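Side-chain contacts in type III secretion system effector protein ExoU (Pseudomonas fluorescens, PDB 4QMK), which probably acts as a patatin-like phospholipase toxin that locates to the host plasma membrane through a domain binding phosphatidylinositol 4,5-bisphosphate: residues Q376-S379 / E380-T384; P183-D186 / L187-E191; E607-T610 / P611-N615. All coordinates share one frame; numbering follows the deposited sequence.

In the fold
Along the chain, interaction 2 comes first, then interaction 1, then interaction 3. Residues 183-191 form the first turns of helix 183-201, within the patatin-like phospholipase region. Residues 376-384 join helix 374-380 to strand 382-389, which runs beside strand 332-337 in the mixed sheet; the centres of interactions 1 and 2 are about 32 Å apart. Interaction 3 starts helix 611-624, in the ExoU C-terminal domain, and its centre lies about 45 Å from that of interaction 2, across the centre of the chain. The three contacts are thus independent local structures in separate parts of the fold, the first two probably in or beside the lipase part, the third in a helical region probably concerned with membrane localization.

Interaction 1 of 3, residues Q376-S379 / E380-T384; sequences QAFS and EQTVT
T382 packs closely against the last turn of the helix that F378 belongs to. Its OG1 donates to F378 O at 2.6 Å, arriving above the carbonyl plane (37° out of it), and the hydroxyl oxygen, T382 OG1, also lies over one face of the F378 ring, 4.0 Å from CE1. With chi1 at -67°, OG1 sits beside the T382 backbone N, on the side of the helix end. A threonine suits this place: its branched side chain is compatible with a strand, and its hydroxyl serves a carbonyl that otherwise receives only a weak bond from Q381 N within the contact. The chain here passes from helix 374-380 into strand 382-389, which lies parallel to strand 332-337; this is consistent with a beta-alpha-beta crossover. Q381, the first residue past helical geometry, lays its extended side chain along A377, with NE2 3.6 Å from the small CB, while OE1 accepts from A332 N. The helix bond from E380 N to Q376 O stays firm at 2.8 Å; what is loose is the solvent end, where Q376 OE1 and E380 OE2 come no closer than 4.2 Å, their planes nearly perpendicular and Q376 poorly ordered.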
loop_
_atom_site.group_PDB
_atom_site.type_symbol
_atom_site.label_atom_id
_atom_site.label_comp_id
_atom_site.label_asym_id
_atom_site.label_seq_id
_atom_site.Cartn_x
_atom_site.Cartn_y
_atom_site.Cartn_z
ATOM N N GLN A 376 -11.541 -9.961 34.576
ATOM C CA GLN A 376 -12.888 -9.945 35.164
ATOM C C GLN A 376 -13.719 -8.851 34.556
ATOM O O GLN A 376 -14.948 -8.932 34.549
ATOM C CB GLN A 376 -12.874 -9.710 36.687
ATOM C CG GLN A 376 -12.212 -10.782 37.549
ATOM C CD GLN A 376 -12.770 -10.823 38.972
ATOM O OE1 GLN A 376 -13.817 -10.233 39.260
ATOM N NE2 GLN A 376 -12.084 -11.538 39.858
ATOM N N ALA A 377 -13.056 -7.807 34.081
ATOM C CA ALA A 377 -13.759 -6.727 33.419
ATOM C C ALA A 377 -14.341 -7.308 32.137
ATOM O O ALA A 377 -15.470 -7.045 31.787
ATOM C CB ALA A 377 -12.814 -5.567 33.120
ATOM N N PHE A 378 -13.539 -8.127 31.479
ATOM C CA PHE A 378 -13.910 -8.816 30.278
ATOM C C PHE A 378 -15.143 -9.682 30.557
ATOM O O PHE A 378 -16.150 -9.627 29.787
ATOM C CB PHE A 378 -12.722 -9.645 29.784
ATOM C CG PHE A 378 -13.010 -10.536 28.610
ATOM C CD1 PHE A 378 -13.482 -11.854 28.787
ATOM C CD2 PHE A 378 -12.751 -10.094 27.314
ATOM C CE1 PHE A 378 -13.745 -12.682 27.685
ATOM C CE2 PHE A 378 -13.005 -10.923 26.215
ATOM C CZ PHE A 378 -13.496 -12.213 26.399
ATOM N N SER A 379 -15.140 -10.416 31.665
ATOM C CA SER A 379 -16.267 -11.328 31.882
ATOM C C SER A 379 -17.493 -10.608 32.411
ATOM O O SER A 379 -18.576 -11.037 32.161
ATOM C CB SER A 379 -15.880 -12.574 32.722
ATOM O OG SER A 379 -15.971 -12.339 34.089
ATOM N N GLU A 380 -17.327 -9.495 33.124
ATOM C CA GLU A 380 -18.467 -8.692 33.556
ATOM C C GLU A 380 -19.128 -8.029 32.344
ATOM O O GLU A 380 -20.345 -7.718 32.358
ATOM C CB GLU A 380 -18.005 -7.579 34.499
ATOM C CG GLU A 380 -17.701 -8.018 35.930
ATOM C CD GLU A 380 -16.865 -6.998 36.718
ATOM O OE1 GLU A 380 -16.624 -5.878 36.216
ATOM O OE2 GLU A 380 -16.425 -7.319 37.841
ATOM N N GLN A 381 -18.337 -7.802 31.301
ATOM C CA GLN A 381 -18.820 -7.149 30.124
ATOM C C GLN A 381 -19.294 -8.120 29.065
ATOM O O GLN A 381 -19.564 -7.729 27.936
ATOM C CB GLN A 381 -17.718 -6.275 29.575
ATOM C CG GLN A 381 -17.566 -5.020 30.416
ATOM C CD GLN A 381 -16.234 -4.312 30.243
ATOM O OE1 GLN A 381 -15.856 -3.890 29.154
ATOM N NE2 GLN A 381 -15.557 -4.138 31.323
ATOM N N THR A 382 -19.351 -9.403 29.421
ATOM C CA THR A 382 -19.678 -10.440 28.479
ATOM C C THR A 382 -21.126 -10.819 28.661
ATOM O O THR A 382 -21.560 -10.950 29.800
ATOM C CB THR A 382 -18.824 -11.679 28.748
ATOM O OG1 THR A 382 -17.447 -11.375 28.451
ATOM C CG2 THR A 382 -19.274 -12.820 27.936
ATOM N N VAL A 383 -21.868 -10.992 27.558
ATOM C CA VAL A 383 -23.244 -11.469 27.644
ATOM C C VAL A 383 -23.355 -12.758 26.845
ATOM O O VAL A 383 -22.865 -12.861 25.698
ATOM C CB VAL A 383 -24.265 -10.387 27.166
ATOM C CG1 VAL A 383 -24.140 -10.114 25.697
ATOM C CG2 VAL A 383 -25.677 -10.781 27.508
ATOM N N THR A 384 -24.029 -13.734 27.435
ATOM C CA THR A 384 -24.171 -15.082 26.841
ATOM C C THR A 384 -25.593 -15.323 26.330
ATOM O O THR A 384 -26.520 -15.467 27.098
ATOM C CB THR A 384 -23.791 -16.160 27.877
ATOM O OG1 THR A 384 -22.427 -15.928 28.312
ATOM C CG2 THR A 384 -23.896 -17.524 27.290
#

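Interaction 2 of 3, residues P183-D186 / L187-E191; sequences PLED and LIRNE
The first turns of helix 183-201 carry a salt-bridge network in which R189 reaches back to both E185 and D186. R189 lies side by side with E185, both pointing the same way, and its NH2 meets E185 OE2 at 3.2 Å. The acid is approached on its anti side, while OE2 stays close to the guanidinium plane. CG of R189 is anti to its backbone N (chi1 173°), and a bend at chi3 (-38°) then folds the guanidinium back over the preceding turn. E185 O consequently lies over one face of the group, 3.4 Å above its plane, and also accepts the helical bond from R189 N. D186 adds a weak salt bridge at the guanidinium edge, OD1 to NH1 at 3.4 Å. The stronger partners lie outside: R272 for E185 and D269 for R189. The acids E185, D186 and D269 thus lie among R189 and R272, with R176 also near, which probably favours the ionised forms. Arginine suits the place because NH1 and NH2 can each meet a different acid. On another side of the helix L184 CG meets I188 CD1 at 4.2 Å, and both leucine and isoleucine pack on I108 of helix 107-114, as apolar residues one turn apart should on an inward face. P183, at the start, needs no N-H of its own there, and its O accepts from L187 N at 3.0 Å. The pattern is the i to i+4 intrahelical salt bridge, with a weak i to i+3 one beside it, here on a largely buried face and extended by R272 of helix 270-278.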
loop_
_atom_site.group_PDB
_atom_site.type_symbol
_atom_site.label_atom_id
_atom_site.label_comp_id
_atom_site.label_asym_id
_atom_site.label_seq_id
_atom_site.Cartn_x
_atom_site.Cartn_y
_atom_site.Cartn_z
ATOM N N PRO A 183 -20.645 -15.329 -3.732
ATOM C CA PRO A 183 -21.934 -14.899 -3.194
ATOM C C PRO A 183 -21.893 -14.061 -1.914
ATOM O O PRO A 183 -22.513 -12.996 -1.835
ATOM C CB PRO A 183 -22.658 -16.234 -2.941
ATOM C CG PRO A 183 -21.657 -17.314 -3.247
ATOM C CD PRO A 183 -20.724 -16.708 -4.222
ATOM N N LEU A 184 -21.161 -14.544 -0.931
ATOM C CA LEU A 184 -21.142 -13.926 0.377
ATOM C C LEU A 184 -20.494 -12.559 0.363
ATOM O O LEU A 184 -21.035 -11.591 0.845
ATOM C CB LEU A 184 -20.381 -14.827 1.334
ATOM C CG LEU A 184 -20.462 -14.438 2.824
ATOM C CD1 LEU A 184 -21.874 -14.597 3.351
ATOM C CD2 LEU A 184 -19.472 -15.277 3.635
ATOM N N GLU A 185 -19.318 -12.496 -0.205
ATOM C CA GLU A 185 -18.571 -11.288 -0.275
ATOM C C GLU A 185 -19.308 -10.179 -1.054
ATOM O O GLU A 185 -19.192 -8.978 -0.731
ATOM C CB GLU A 185 -17.246 -11.717 -0.919
ATOM C CG GLU A 185 -16.190 -10.690 -1.154
ATOM C CD GLU A 185 -14.980 -11.257 -1.905
ATOM O OE1 GLU A 185 -14.970 -12.473 -2.199
ATOM O OE2 GLU A 185 -14.024 -10.489 -2.205
ATOM N N ASP A 186 -20.102 -10.585 -2.044
ATOM C CA ASP A 186 -20.887 -9.664 -2.866
ATOM C C ASP A 186 -22.081 -9.121 -2.077
ATOM O O ASP A 186 -22.290 -7.898 -1.988
ATOM C CB ASP A 186 -21.423 -10.375 -4.105
ATOM C CG ASP A 186 -20.316 -10.913 -5.020
ATOM O OD1 ASP A 186 -19.117 -10.533 -4.859
ATOM O OD2 ASP A 186 -20.680 -11.724 -5.921
ATOM N N LEU A 187 -22.874 -10.035 -1.519
ATOM C CA LEU A 187 -23.974 -9.651 -0.667
ATOM C C LEU A 187 -23.498 -8.616 0.361
ATOM O O LEU A 187 -24.056 -7.529 0.463
ATOM C CB LEU A 187 -24.506 -10.862 0.047
ATOM C CG LEU A 187 -25.452 -10.462 1.192
ATOM C CD1 LEU A 187 -26.888 -10.848 0.861
ATOM C CD2 LEU A 187 -25.075 -11.097 2.532
ATOM N N ILE A 188 -22.455 -8.959 1.108
ATOM C CA ILE A 188 -21.909 -8.051 2.093
ATOM C C ILE A 188 -21.531 -6.729 1.433
ATOM O O ILE A 188 -21.893 -5.658 1.919
ATOM C CB ILE A 188 -20.664 -8.645 2.809
ATOM C CG1 ILE A 188 -21.049 -9.898 3.588
ATOM C CG2 ILE A 188 -20.045 -7.668 3.819
ATOM C CD1 ILE A 188 -19.870 -10.539 4.307
ATOM N N ARG A 189 -20.797 -6.797 0.335
ATOM C CA ARG A 189 -20.331 -5.581 -0.308
ATOM C C ARG A 189 -21.465 -4.692 -0.823
ATOM O O ARG A 189 -21.382 -3.464 -0.702
ATOM C CB ARG A 189 -19.365 -5.906 -1.430
ATOM C CG ARG A 189 -18.958 -4.693 -2.254
ATOM C CD ARG A 189 -17.785 -4.928 -3.192
ATOM N NE ARG A 189 -16.783 -5.790 -2.591
ATOM C CZ ARG A 189 -16.722 -7.107 -2.779
ATOM N NH1 ARG A 189 -17.579 -7.733 -3.600
ATOM N NH2 ARG A 189 -15.774 -7.799 -2.156
ATOM N N ASN A 190 -22.519 -5.297 -1.376
ATOM C CA ASN A 190 -23.667 -4.523 -1.850
ATOM C C ASN A 190 -24.388 -3.869 -0.683
ATOM O O ASN A 190 -24.666 -2.662 -0.705
ATOM C CB ASN A 190 -24.657 -5.381 -2.655
ATOM C CG ASN A 190 -24.057 -5.906 -3.948
ATOM O OD1 ASN A 190 -23.207 -5.255 -4.561
ATOM N ND2 ASN A 190 -24.507 -7.084 -4.380
ATOM N N GLU A 191 -24.682 -4.664 0.327
ATOM C CA GLU A 191 -25.432 -4.191 1.478
ATOM C C GLU A 191 -24.705 -3.086 2.249
ATOM O O GLU A 191 -25.342 -2.110 2.682
ATOM C CB GLU A 191 -25.792 -5.361 2.378
ATOM C CG GLU A 191 -26.718 -6.358 1.710
ATOM C CD GLU A 191 -28.092 -5.776 1.452
ATOM O OE1 GLU A 191 -28.629 -5.092 2.362
ATOM O OE2 GLU A 191 -28.613 -5.990 0.317
#

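Interaction 3 of 3, residues E607-T610 / P611-N615; sequences EATT and PAEFN
A chi1 of 55° sets OG1 of T610 between its own backbone N and carbonyl carbon, where it turns to E613; E613 answers with CG beside its backbone N (chi1 -63°) and an extended chain that carries the carboxylate back to T609. T610 is the N-cap of helix 611-624, and its hydroxyl oxygen accepts from E613 N at 3.2 Å in a nearly straight bond, satisfying an amide that has no preceding helical carbonyl to reach. The E613 chain crosses that hydroxyl closely, with CD 3.2 Å from T610 OG1. OE1 of E613 is gripped twice by one residue: T609 N donates at 2.8 Å and T609 OG1 at 3.2 Å, both on the syn side and both from the same face of the carboxylate plane. Both bonds fall on OE1, so they fix where that oxygen lies and probably limit the turning of the carboxylate. The exchange resembles a capping box, but the backbone N-H returned to the glutamate is that of T609, one residue before the N-cap, so the classical definition is not met. Threonine suits the N-cap because its hydroxyl sits one bond beyond CB, near enough to the backbone to accept an N-H of the first turn, and a glutamate is long enough to reach past it; the glutamate's negative charge also lies at a helix N terminus, which would probably be favourable. P611 fits the first helical turn, where its missing N-H costs nothing. T610 O then takes the first regular helical bond, from F614 N at 3.0 Å. A608 CB lies 4.2 Å from E613 CB, a small side chain beside the start of the glutamate. Beyond it, F614 and P611 lean on I569 of helix 555-585, so that the new helix packs against this long one just after helix 592-606 ends.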
loop_
_atom_site.group_PDB
_atom_site.type_symbol
_atom_site.label_atom_id
_atom_site.label_comp_id
_atom_site.label_asym_id
_atom_site.label_seq_id
_atom_site.Cartn_x
_atom_site.Cartn_y
_atom_site.Cartn_z
ATOM N N GLU A 607 5.096 -5.587 31.663
ATOM C CA GLU A 607 5.712 -4.773 32.681
ATOM C C GLU A 607 6.840 -3.908 32.094
ATOM O O GLU A 607 7.421 -3.071 32.763
ATOM C CB GLU A 607 6.316 -5.743 33.702
ATOM C CG GLU A 607 6.104 -5.406 35.160
ATOM C CD GLU A 607 4.666 -5.647 35.611
ATOM O OE1 GLU A 607 4.442 -5.709 36.843
ATOM O OE2 GLU A 607 3.766 -5.772 34.745
ATOM N N ALA A 608 7.131 -4.124 30.830
ATOM C CA ALA A 608 8.266 -3.514 30.191
ATOM C C ALA A 608 8.062 -2.074 29.710
ATOM O O ALA A 608 7.139 -1.795 28.938
ATOM C CB ALA A 608 8.625 -4.352 29.010
ATOM N N THR A 609 8.965 -1.178 30.103
ATOM C CA THR A 609 8.848 0.232 29.698
ATOM C C THR A 609 9.989 0.748 28.830
ATOM O O THR A 609 9.911 1.835 28.296
ATOM C CB THR A 609 8.725 1.125 30.921
ATOM O OG1 THR A 609 9.942 1.062 31.695
ATOM C CG2 THR A 609 7.537 0.671 31.765
ATOM N N THR A 610 11.018 -0.048 28.644
ATOM C CA THR A 610 12.200 0.388 27.921
ATOM C C THR A 610 12.661 -0.716 26.995
ATOM O O THR A 610 12.230 -1.866 27.128
ATOM C CB THR A 610 13.366 0.625 28.897
ATOM O OG1 THR A 610 13.563 -0.576 29.650
ATOM C CG2 THR A 610 13.058 1.763 29.867
ATOM N N PRO A 611 13.537 -0.363 26.047
ATOM C CA PRO A 611 14.126 -1.334 25.169
ATOM C C PRO A 611 14.914 -2.400 25.970
ATOM O O PRO A 611 14.876 -3.607 25.630
ATOM C CB PRO A 611 15.077 -0.503 24.322
ATOM C CG PRO A 611 14.506 0.875 24.318
ATOM C CD PRO A 611 13.800 1.033 25.626
ATOM N N ALA A 612 15.624 -1.974 27.023
ATOM C CA ALA A 612 16.433 -2.925 27.802
ATOM C C ALA A 612 15.565 -4.012 28.423
ATOM O O ALA A 612 15.912 -5.214 28.375
ATOM C CB ALA A 612 17.244 -2.217 28.876
ATOM N N GLU A 613 14.464 -3.602 29.027
ATOM C CA GLU A 613 13.560 -4.561 29.633
ATOM C C GLU A 613 12.914 -5.467 28.551
ATOM O O GLU A 613 12.847 -6.678 28.711
ATOM C CB GLU A 613 12.500 -3.843 30.439
ATOM C CG GLU A 613 13.077 -3.064 31.607
ATOM C CD GLU A 613 12.157 -1.986 32.131
ATOM O OE1 GLU A 613 10.945 -2.005 31.831
ATOM O OE2 GLU A 613 12.665 -1.117 32.856
ATOM N N PHE A 614 12.458 -4.880 27.462
ATOM C CA PHE A 614 11.888 -5.647 26.346
ATOM C C PHE A 614 12.894 -6.693 25.870
ATOM O O PHE A 614 12.561 -7.848 25.727
ATOM C CB PHE A 614 11.548 -4.691 25.201
ATOM C CG PHE A 614 10.952 -5.343 24.020
ATOM C CD1 PHE A 614 9.616 -5.586 23.954
ATOM C CD2 PHE A 614 11.733 -5.682 22.944
ATOM C CE1 PHE A 614 9.062 -6.171 22.837
ATOM C CE2 PHE A 614 11.188 -6.284 21.819
ATOM C CZ PHE A 614 9.853 -6.541 21.779
ATOM N N ASN A 615 14.120 -6.271 25.641
ATOM C CA ASN A 615 15.175 -7.151 25.167
ATOM C C ASN A 615 15.565 -8.226 26.203
ATOM O O ASN A 615 15.920 -9.350 25.857
ATOM C CB ASN A 615 16.397 -6.340 24.764
ATOM C CG ASN A 615 16.204 -5.557 23.484
ATOM O OD1 ASN A 615 15.320 -5.822 22.694
ATOM N ND2 ASN A 615 17.056 -4.562 23.274
#